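Local coordinates for 432aa long hypothetical deoxyribodipyrimidine photolyase (Sulfolobus tokodaii, PDB 2E0I), which probably uses light to split cyclobutane pyrimidine dimers in DNA, holding two FAD molecules, one of them probably a light-harvesting cofactor, at residues P44-F53 against R332-Y341; R203-N211 against K373-I381. All blocks are in the same frame, centred on the assembly; numbering follows the deposited sequence.

How the contacts relate
The chain begins in the parallel sheet of the N-terminal alpha/beta domain. It reaches 44-53 just after strand 28-35 and short helix 37-40. Contact 1 joins this segment to 332-341, closing a loop of 278 residues and tying the alpha/beta domain to the helical FAD-binding domain. Within that loop lies 203-211, the first segment of contact 2. Its partner, 373-381, comes after contact 1 is complete, so the two loops cross. Contact 2 closes 161 residues, all helix or connecting loop, within the helical part of the chain. The contacts do not touch: their centres are about 25 Å apart and their nearest atoms about 11 Å. In space, contact 1 is the more central.

Contact 1 of 2, residues P44-F53 against R332-Y341; sequences PYKSEFAVSF and RYFATKLVDY. With FAD (flavin-adenine dinucleotide), chain F.
The Y45 ring lies between R332 and the adenine of FAD. R332 puts CG over one face in a CH-pi contact, 3.4 Å from the ring centroid. The adenine covers the opposite face. At the ring edge, A335 CB sits 3.6 Å from Y45 CD1. The same methyl lies over a face of Y341. FAD N7A lies at the Y341 ring edge, in plane, and accepts a hydrogen bond from Y341 OH. Adenine is thus held by a ring face and a hydroxyl, one from each segment. The F49 ring has K337 O at its edge, 3.3 Å from F49 CD2.

S47 OG, turned opposite the backbone N (chi1 170°), donates to L338 O at 2.9 Å from above the carbonyl plane. It also accepts from A50 N at 3.2 Å, capping the helix.

The contact lines both FAD pockets, where the alpha/beta and helical domains meet. The FAD on Y45 is probably the light-harvesting one; D340 O is hydrogen-bonded to N3 of the other, probably at the usual photolyase flavin site. Helix 48-66 starts here against the C-terminal part of the helix holding 332-335, with helices 292-304, 309-322 and 343-353 around F334 and L338.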
# COMPACT_ATOMS: atom_id res chain seq x y z
N PRO A 44 -6.12 -8.76 -11.54
CA PRO A 44 -7.37 -8.29 -10.94
C PRO A 44 -7.12 -7.28 -9.81
O PRO A 44 -7.97 -6.45 -9.50
CB PRO A 44 -8.03 -9.58 -10.43
CG PRO A 44 -7.41 -10.66 -11.29
CD PRO A 44 -5.98 -10.22 -11.40
N TYR A 45 -5.94 -7.35 -9.20
CA TYR A 45 -5.61 -6.49 -8.08
C TYR A 45 -4.76 -5.29 -8.46
O TYR A 45 -4.13 -4.64 -7.61
CB TYR A 45 -4.89 -7.32 -7.01
CG TYR A 45 -5.81 -8.24 -6.27
CD1 TYR A 45 -6.31 -7.89 -5.01
CD2 TYR A 45 -6.21 -9.46 -6.81
CE1 TYR A 45 -7.18 -8.73 -4.31
CE2 TYR A 45 -7.08 -10.30 -6.13
CZ TYR A 45 -7.55 -9.93 -4.88
OH TYR A 45 -8.40 -10.77 -4.19
N LYS A 46 -4.74 -4.97 -9.75
CA LYS A 46 -3.93 -3.87 -10.21
C LYS A 46 -4.61 -2.51 -10.11
O LYS A 46 -5.81 -2.38 -10.35
CB LYS A 46 -3.48 -4.12 -11.66
CG LYS A 46 -2.82 -2.93 -12.32
CD LYS A 46 -2.62 -3.19 -13.81
CE LYS A 46 -2.35 -1.90 -14.57
NZ LYS A 46 -2.11 -2.14 -16.04
N SER A 47 -3.82 -1.51 -9.75
CA SER A 47 -4.28 -0.15 -9.61
C SER A 47 -3.58 0.67 -10.70
O SER A 47 -2.36 0.62 -10.82
CB SER A 47 -3.91 0.37 -8.22
OG SER A 47 -4.13 1.77 -8.12
N GLU A 48 -4.34 1.43 -11.49
CA GLU A 48 -3.73 2.25 -12.52
C GLU A 48 -2.93 3.37 -11.87
O GLU A 48 -1.84 3.71 -12.33
CB GLU A 48 -4.78 2.86 -13.46
CG GLU A 48 -5.39 1.91 -14.47
CD GLU A 48 -4.35 1.12 -15.27
OE1 GLU A 48 -3.28 1.67 -15.62
OE2 GLU A 48 -4.63 -0.07 -15.58
N PHE A 49 -3.46 3.93 -10.79
CA PHE A 49 -2.75 5.00 -10.10
C PHE A 49 -1.41 4.51 -9.54
O PHE A 49 -0.39 5.17 -9.71
CB PHE A 49 -3.60 5.57 -8.96
CG PHE A 49 -4.78 6.37 -9.41
CD1 PHE A 49 -4.64 7.38 -10.34
CD2 PHE A 49 -6.05 6.13 -8.87
CE1 PHE A 49 -5.73 8.16 -10.72
CE2 PHE A 49 -7.15 6.91 -9.24
CZ PHE A 49 -6.99 7.92 -10.17
N ALA A 50 -1.42 3.36 -8.88
CA ALA A 50 -0.20 2.80 -8.32
C ALA A 50 0.85 2.57 -9.40
O ALA A 50 2.03 2.85 -9.21
CB ALA A 50 -0.50 1.49 -7.63
N VAL A 51 0.41 2.05 -10.54
CA VAL A 51 1.30 1.77 -11.65
C VAL A 51 1.96 3.03 -12.19
O VAL A 51 3.17 3.04 -12.46
CB VAL A 51 0.54 1.03 -12.76
CG1 VAL A 51 1.42 0.84 -13.97
CG2 VAL A 51 0.10 -0.32 -12.25
N SER A 52 1.19 4.10 -12.34
CA SER A 52 1.74 5.35 -12.85
C SER A 52 2.81 5.87 -11.90
O SER A 52 3.88 6.33 -12.33
CB SER A 52 0.64 6.39 -12.98
OG SER A 52 -0.34 5.93 -13.87
N PHE A 53 2.51 5.79 -10.61
CA PHE A 53 3.44 6.23 -9.59
C PHE A 53 4.74 5.43 -9.68
O PHE A 53 5.83 5.99 -9.57
CB PHE A 53 2.82 6.05 -8.21
CG PHE A 53 3.64 6.64 -7.10
CD1 PHE A 53 4.80 6.03 -6.67
CD2 PHE A 53 3.24 7.82 -6.48
CE1 PHE A 53 5.55 6.58 -5.64
CE2 PHE A 53 3.98 8.37 -5.44
CZ PHE A 53 5.14 7.74 -5.03
N ARG A 332 -10.19 -6.10 -2.54
CA ARG A 332 -9.86 -6.09 -3.96
C ARG A 332 -10.18 -4.75 -4.61
O ARG A 332 -9.40 -4.26 -5.43
CB ARG A 332 -10.61 -7.19 -4.71
CG ARG A 332 -9.80 -7.69 -5.90
CD ARG A 332 -10.60 -7.77 -7.18
NE ARG A 332 -11.71 -8.70 -7.10
CZ ARG A 332 -12.68 -8.84 -8.00
NH1 ARG A 332 -12.71 -8.09 -9.11
NH2 ARG A 332 -13.65 -9.72 -7.78
N TYR A 333 -11.31 -4.16 -4.27
CA TYR A 333 -11.64 -2.88 -4.87
C TYR A 333 -10.56 -1.84 -4.54
O TYR A 333 -10.11 -1.10 -5.42
CB TYR A 333 -12.99 -2.40 -4.39
CG TYR A 333 -13.38 -1.12 -5.06
CD1 TYR A 333 -13.63 -1.10 -6.43
CD2 TYR A 333 -13.43 0.07 -4.36
CE1 TYR A 333 -13.92 0.09 -7.08
CE2 TYR A 333 -13.72 1.28 -5.00
CZ TYR A 333 -13.96 1.27 -6.36
OH TYR A 333 -14.23 2.45 -6.99
N PHE A 334 -10.16 -1.78 -3.27
CA PHE A 334 -9.12 -0.85 -2.83
C PHE A 334 -7.83 -1.10 -3.58
O PHE A 334 -7.15 -0.16 -3.97
CB PHE A 334 -8.85 -1.00 -1.34
CG PHE A 334 -9.56 0.00 -0.47
CD1 PHE A 334 -10.78 0.56 -0.88
CD2 PHE A 334 -9.03 0.36 0.76
CE1 PHE A 334 -11.45 1.46 -0.07
CE2 PHE A 334 -9.70 1.26 1.59
CZ PHE A 334 -10.92 1.81 1.17
N ALA A 335 -7.49 -2.38 -3.76
CA ALA A 335 -6.26 -2.76 -4.46
C ALA A 335 -6.29 -2.18 -5.87
O ALA A 335 -5.27 -1.94 -6.52
CB ALA A 335 -6.12 -4.29 -4.52
N THR A 336 -7.50 -1.92 -6.31
CA THR A 336 -7.74 -1.40 -7.63
C THR A 336 -7.61 0.10 -7.73
O THR A 336 -7.43 0.63 -8.81
CB THR A 336 -9.13 -1.86 -8.07
OG1 THR A 336 -8.97 -3.02 -8.88
CG2 THR A 336 -9.90 -0.78 -8.79
N LYS A 337 -7.68 0.79 -6.60
CA LYS A 337 -7.62 2.25 -6.65
C LYS A 337 -6.47 2.91 -5.92
O LYS A 337 -5.98 3.95 -6.36
CB LYS A 337 -8.93 2.81 -6.11
CG LYS A 337 -10.15 2.40 -6.90
CD LYS A 337 -10.07 2.99 -8.29
CE LYS A 337 -11.39 2.91 -9.02
NZ LYS A 337 -11.45 4.03 -10.00
N LEU A 338 -6.06 2.32 -4.81
CA LEU A 338 -4.97 2.87 -4.00
C LEU A 338 -3.66 3.10 -4.75
O LEU A 338 -3.13 2.21 -5.41
CB LEU A 338 -4.72 1.96 -2.79
CG LEU A 338 -5.35 2.26 -1.43
CD1 LEU A 338 -6.48 3.27 -1.54
CD2 LEU A 338 -5.83 0.96 -0.82
N VAL A 339 -3.14 4.32 -4.65
CA VAL A 339 -1.87 4.64 -5.28
C VAL A 339 -0.78 3.96 -4.46
O VAL A 339 0.32 3.72 -4.95
CB VAL A 339 -1.61 6.17 -5.29
CG1 VAL A 339 -1.52 6.69 -3.86
CG2 VAL A 339 -0.32 6.49 -6.03
N ASP A 340 -1.10 3.65 -3.20
CA ASP A 340 -0.15 3.02 -2.27
C ASP A 340 -0.45 1.55 -1.96
O ASP A 340 0.03 1.01 -0.96
CB ASP A 340 -0.10 3.82 -0.95
CG ASP A 340 -1.46 3.88 -0.25
OD1 ASP A 340 -2.37 3.12 -0.64
OD2 ASP A 340 -1.63 4.70 0.70
N TYR A 341 -1.22 0.89 -2.82
CA TYR A 341 -1.57 -0.50 -2.55
C TYR A 341 -0.45 -1.42 -2.07
O TYR A 341 0.56 -1.60 -2.75
CB TYR A 341 -2.23 -1.14 -3.77
CG TYR A 341 -2.54 -2.61 -3.54
CD1 TYR A 341 -1.91 -3.60 -4.28
CD2 TYR A 341 -3.45 -2.99 -2.56
CE1 TYR A 341 -2.17 -4.95 -4.04
CE2 TYR A 341 -3.72 -4.32 -2.31
CZ TYR A 341 -3.08 -5.30 -3.06
OH TYR A 341 -3.35 -6.62 -2.81
PA FAD F . 1.56 -7.38 -6.68
O1A FAD F . 0.62 -6.87 -5.65
O2A FAD F . 1.71 -6.81 -8.03
O5B FAD F . 0.69 -8.68 -7.08
C5B FAD F . 1.27 -9.72 -7.87
C4B FAD F . 0.31 -10.91 -8.03
O4B FAD F . -0.40 -11.08 -6.79
C3B FAD F . -0.75 -10.64 -9.09
O3B FAD F . -1.26 -11.88 -9.58
C2B FAD F . -1.81 -9.91 -8.27
O2B FAD F . -3.08 -10.04 -8.91
C1B FAD F . -1.80 -10.79 -7.02
N9A FAD F . -2.41 -10.11 -5.85
C8A FAD F . -2.09 -8.90 -5.40
N7A FAD F . -2.81 -8.61 -4.31
C5A FAD F . -3.59 -9.66 -4.06
C6A FAD F . -4.51 -9.96 -3.07
N6A FAD F . -4.80 -9.07 -2.13
N1A FAD F . -5.13 -11.15 -3.10
C2A FAD F . -4.88 -12.03 -4.05
N3A FAD F . -4.01 -11.77 -5.01
C4A FAD F . -3.34 -10.61 -5.05
N1 FAD F . 7.45 -5.11 -9.51
C2 FAD F . 8.24 -5.63 -10.54
O2 FAD F . 9.36 -6.07 -10.29
N3 FAD F . 7.73 -5.69 -11.84
C4 FAD F . 6.43 -5.24 -12.11
O4 FAD F . 5.99 -5.29 -13.25
C4X FAD F . 5.63 -4.75 -11.08
N5 FAD F . 4.31 -4.36 -11.33
C5X FAD F . 3.50 -3.89 -10.29
C6 FAD F . 2.16 -3.59 -10.53
C7 FAD F . 1.33 -3.21 -9.48
C7M FAD F . -0.14 -2.90 -9.77
C8 FAD F . 1.84 -3.11 -8.19
C8M FAD F . 0.95 -2.69 -7.02
C9 FAD F . 3.18 -3.39 -7.95
C9A FAD F . 4.02 -3.78 -9.00
N10 FAD F . 5.36 -4.12 -8.76
C10 FAD F . 6.14 -4.67 -9.78
C1' FAD F . 5.95 -3.99 -7.40
C2' FAD F . 5.62 -5.18 -6.49
O2' FAD F . 5.02 -4.70 -5.28
C3' FAD F . 6.89 -5.97 -6.18
O3' FAD F . 7.41 -6.54 -7.39
C4' FAD F . 6.60 -7.09 -5.18
O4' FAD F . 7.84 -7.67 -4.75
C5' FAD F . 5.72 -8.18 -5.81
O5' FAD F . 4.85 -8.77 -4.85
P FAD F . 3.36 -8.18 -4.65
O1P FAD F . 2.63 -9.14 -3.78
O2P FAD F . 3.44 -6.77 -4.22
O3P FAD F . 2.77 -8.30 -6.14

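Contact 2 of 2, residues R203-N211 against K373-I381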
# COMPACT_ATOMS: atom_id res chain seq x y z
N ARG A 203 -1.24 15.60 15.02
CA ARG A 203 -2.26 15.48 16.04
C ARG A 203 -3.65 15.49 15.43
O ARG A 203 -4.52 14.74 15.83
CB ARG A 203 -2.14 16.66 17.00
CG ARG A 203 -1.08 16.48 18.05
CD ARG A 203 -1.72 15.76 19.21
NE ARG A 203 -2.88 16.52 19.66
CZ ARG A 203 -3.84 16.03 20.44
NH1 ARG A 203 -3.78 14.77 20.86
NH2 ARG A 203 -4.86 16.81 20.80
N ARG A 204 -3.85 16.35 14.45
CA ARG A 204 -5.14 16.46 13.80
C ARG A 204 -5.17 15.70 12.47
O ARG A 204 -5.85 16.10 11.53
CB ARG A 204 -5.47 17.94 13.58
CG ARG A 204 -5.56 18.73 14.88
CD ARG A 204 -6.01 20.16 14.63
NE ARG A 204 -7.35 20.24 14.03
CZ ARG A 204 -8.47 19.85 14.63
NH1 ARG A 204 -8.44 19.35 15.86
NH2 ARG A 204 -9.64 19.96 14.01
N ARG A 205 -4.44 14.60 12.42
CA ARG A 205 -4.36 13.82 11.20
C ARG A 205 -5.67 13.15 10.80
O ARG A 205 -5.78 12.61 9.70
CB ARG A 205 -3.25 12.76 11.32
CG ARG A 205 -3.61 11.53 12.14
CD ARG A 205 -2.46 10.53 12.13
NE ARG A 205 -1.67 10.64 13.35
CZ ARG A 205 -1.97 10.03 14.49
NH1 ARG A 205 -3.03 9.26 14.58
NH2 ARG A 205 -1.21 10.22 15.56
N ASP A 206 -6.67 13.20 11.68
CA ASP A 206 -7.95 12.57 11.39
C ASP A 206 -8.87 13.44 10.55
O ASP A 206 -9.74 12.93 9.86
CB ASP A 206 -8.68 12.22 12.68
CG ASP A 206 -7.99 11.10 13.45
OD1 ASP A 206 -8.16 9.92 13.06
OD2 ASP A 206 -7.27 11.41 14.43
N TYR A 207 -8.67 14.74 10.60
CA TYR A 207 -9.51 15.66 9.85
C TYR A 207 -9.07 15.73 8.39
O TYR A 207 -8.04 16.31 8.07
CB TYR A 207 -9.46 17.02 10.53
CG TYR A 207 -9.84 16.93 11.98
CD1 TYR A 207 -11.14 17.20 12.41
CD2 TYR A 207 -8.91 16.50 12.94
CE1 TYR A 207 -11.51 17.05 13.76
CE2 TYR A 207 -9.27 16.34 14.27
CZ TYR A 207 -10.56 16.61 14.67
OH TYR A 207 -10.91 16.42 15.99
N PRO A 208 -9.87 15.14 7.49
CA PRO A 208 -9.60 15.12 6.05
C PRO A 208 -9.49 16.50 5.44
O PRO A 208 -8.64 16.73 4.60
CB PRO A 208 -10.79 14.35 5.48
CG PRO A 208 -11.29 13.56 6.61
CD PRO A 208 -11.16 14.49 7.78
N ALA A 209 -10.36 17.41 5.86
CA ALA A 209 -10.35 18.76 5.31
C ALA A 209 -9.00 19.44 5.55
O ALA A 209 -8.49 20.15 4.69
CB ALA A 209 -11.47 19.58 5.92
N GLU A 210 -8.43 19.22 6.73
CA GLU A 210 -7.13 19.79 7.04
C GLU A 210 -6.08 19.02 6.23
O GLU A 210 -6.41 18.07 5.52
CB GLU A 210 -6.88 19.69 8.55
CG GLU A 210 -7.79 20.64 9.33
CD GLU A 210 -7.74 20.44 10.84
OE1 GLU A 210 -6.63 20.46 11.42
OE2 GLU A 210 -8.83 20.28 11.45
N ASN A 211 -4.82 19.42 6.31
CA ASN A 211 -3.83 18.70 5.53
C ASN A 211 -2.77 18.14 6.45
O ASN A 211 -1.59 18.40 6.27
CB ASN A 211 -3.19 19.64 4.51
CG ASN A 211 -3.00 18.97 3.18
OD1 ASN A 211 -2.17 19.39 2.37
ND2 ASN A 211 -3.80 17.93 2.92
N LYS A 373 -17.86 14.94 13.57
CA LYS A 373 -16.69 15.25 14.38
C LYS A 373 -15.45 15.59 13.56
O LYS A 373 -14.73 16.54 13.88
CB LYS A 373 -16.36 14.08 15.31
CG LYS A 373 -15.11 14.34 16.12
CD LYS A 373 -14.80 13.21 17.07
CE LYS A 373 -13.60 13.58 17.94
NZ LYS A 373 -13.31 12.51 18.93
N PHE A 374 -15.21 14.81 12.50
CA PHE A 374 -14.03 15.01 11.66
C PHE A 374 -14.18 15.89 10.45
O PHE A 374 -13.21 16.10 9.72
CB PHE A 374 -13.46 13.65 11.27
CG PHE A 374 -13.01 12.84 12.43
CD1 PHE A 374 -11.99 13.31 13.26
CD2 PHE A 374 -13.63 11.64 12.75
CE1 PHE A 374 -11.59 12.60 14.38
CE2 PHE A 374 -13.24 10.91 13.88
CZ PHE A 374 -12.22 11.39 14.70
N ASP A 375 -15.38 16.42 10.22
CA ASP A 375 -15.61 17.33 9.11
C ASP A 375 -16.76 18.24 9.54
O ASP A 375 -17.80 18.31 8.89
CB ASP A 375 -15.99 16.57 7.84
CG ASP A 375 -15.75 17.40 6.58
OD1 ASP A 375 -16.35 17.06 5.53
OD2 ASP A 375 -14.96 18.37 6.63
N PRO A 376 -16.57 18.96 10.66
CA PRO A 376 -17.56 19.88 11.23
C PRO A 376 -18.11 20.93 10.26
O PRO A 376 -19.28 21.29 10.33
CB PRO A 376 -16.80 20.52 12.39
CG PRO A 376 -15.41 20.54 11.89
CD PRO A 376 -15.26 19.16 11.31
N GLU A 377 -17.27 21.41 9.35
CA GLU A 377 -17.69 22.42 8.39
C GLU A 377 -18.12 21.77 7.09
O GLU A 377 -18.52 22.45 6.16
CB GLU A 377 -16.53 23.38 8.12
CG GLU A 377 -15.56 23.54 9.28
CD GLU A 377 -16.21 24.16 10.51
OE1 GLU A 377 -17.34 23.75 10.87
OE2 GLU A 377 -15.59 25.06 11.12
N ALA A 378 -18.02 20.45 7.04
CA ALA A 378 -18.37 19.70 5.84
C ALA A 378 -17.51 20.15 4.66
O ALA A 378 -17.90 19.97 3.50
CB ALA A 378 -19.85 19.89 5.52
N LYS A 379 -16.35 20.71 4.95
CA LYS A 379 -15.44 21.16 3.89
C LYS A 379 -14.99 20.01 3.00
O LYS A 379 -14.95 20.14 1.77
CB LYS A 379 -14.22 21.87 4.49
CG LYS A 379 -14.52 23.26 5.06
CD LYS A 379 -13.23 24.03 5.38
CE LYS A 379 -13.50 25.48 5.83
NZ LYS A 379 -14.23 25.60 7.15
N PHE A 380 -14.63 18.88 3.62
CA PHE A 380 -14.19 17.70 2.88
C PHE A 380 -15.33 17.17 2.03
O PHE A 380 -15.15 16.86 0.85
CB PHE A 380 -13.73 16.59 3.84
CG PHE A 380 -13.28 15.34 3.13
CD1 PHE A 380 -12.13 15.35 2.33
CD2 PHE A 380 -13.99 14.15 3.27
CE1 PHE A 380 -11.70 14.18 1.68
CE2 PHE A 380 -13.57 12.98 2.62
CZ PHE A 380 -12.43 13.00 1.82
N ILE A 381 -16.50 17.06 2.64
CA ILE A 381 -17.68 16.58 1.95
C ILE A 381 -18.01 17.46 0.76
O ILE A 381 -18.26 16.97 -0.35
CB ILE A 381 -18.87 16.52 2.91
CG1 ILE A 381 -18.62 15.42 3.94
CG2 ILE A 381 -20.15 16.27 2.16
CD1 ILE A 381 -19.65 15.33 5.04
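Y207 and F374 meet in a T-shaped pair within the photolyase helical domain. Here the loop between helices 189-196 and 217-221 packs where one helix gives way, through the 375-378 type I turn, to helix 379-384.

The aromatic contacts come first. F374 turns its edge to a face of Y207, with centroids 5.2 Å apart and planes at 67°. The R204 guanidinium covers the other face of Y207, with NH2 over the ring centre. K373 O lies at the Y207 ring edge, 3.3 Å from Y207 CE1. With an alanine at Y207, the ring between F374 and the R204 guanidinium is gone; a gap would probably open there, and the F374 edge would be left without its partner face.

Proline, alanine and aspartate carbons make the other contacts. P208 CB lies over the F380 ring in a CH-pi contact, 3.6 Å from the centroid, while P208 CD meets the backbone carbonyl oxygen of F374. A209 CB packs beside K379 CB. D206 CB touches F374 CE1 at 3.4 Å, the two side chains running side by side. The D206 carboxylate continues to a salt bridge with R310, whose helix 309-322 also backs P208 and F380.

Polar bonds stiffen each segment internally. R204 grips E210 side-on through NE and NH2, one nitrogen to each carboxylate oxygen. Across the turn, D375 has CG anti to its own N (chi1 -159°), bringing the carboxylate to helix 379-384. Both oxygens accept there on syn lone pairs: OD2 from F380 N at 3.1 Å, OD1 from I381 N at 2.9 Å.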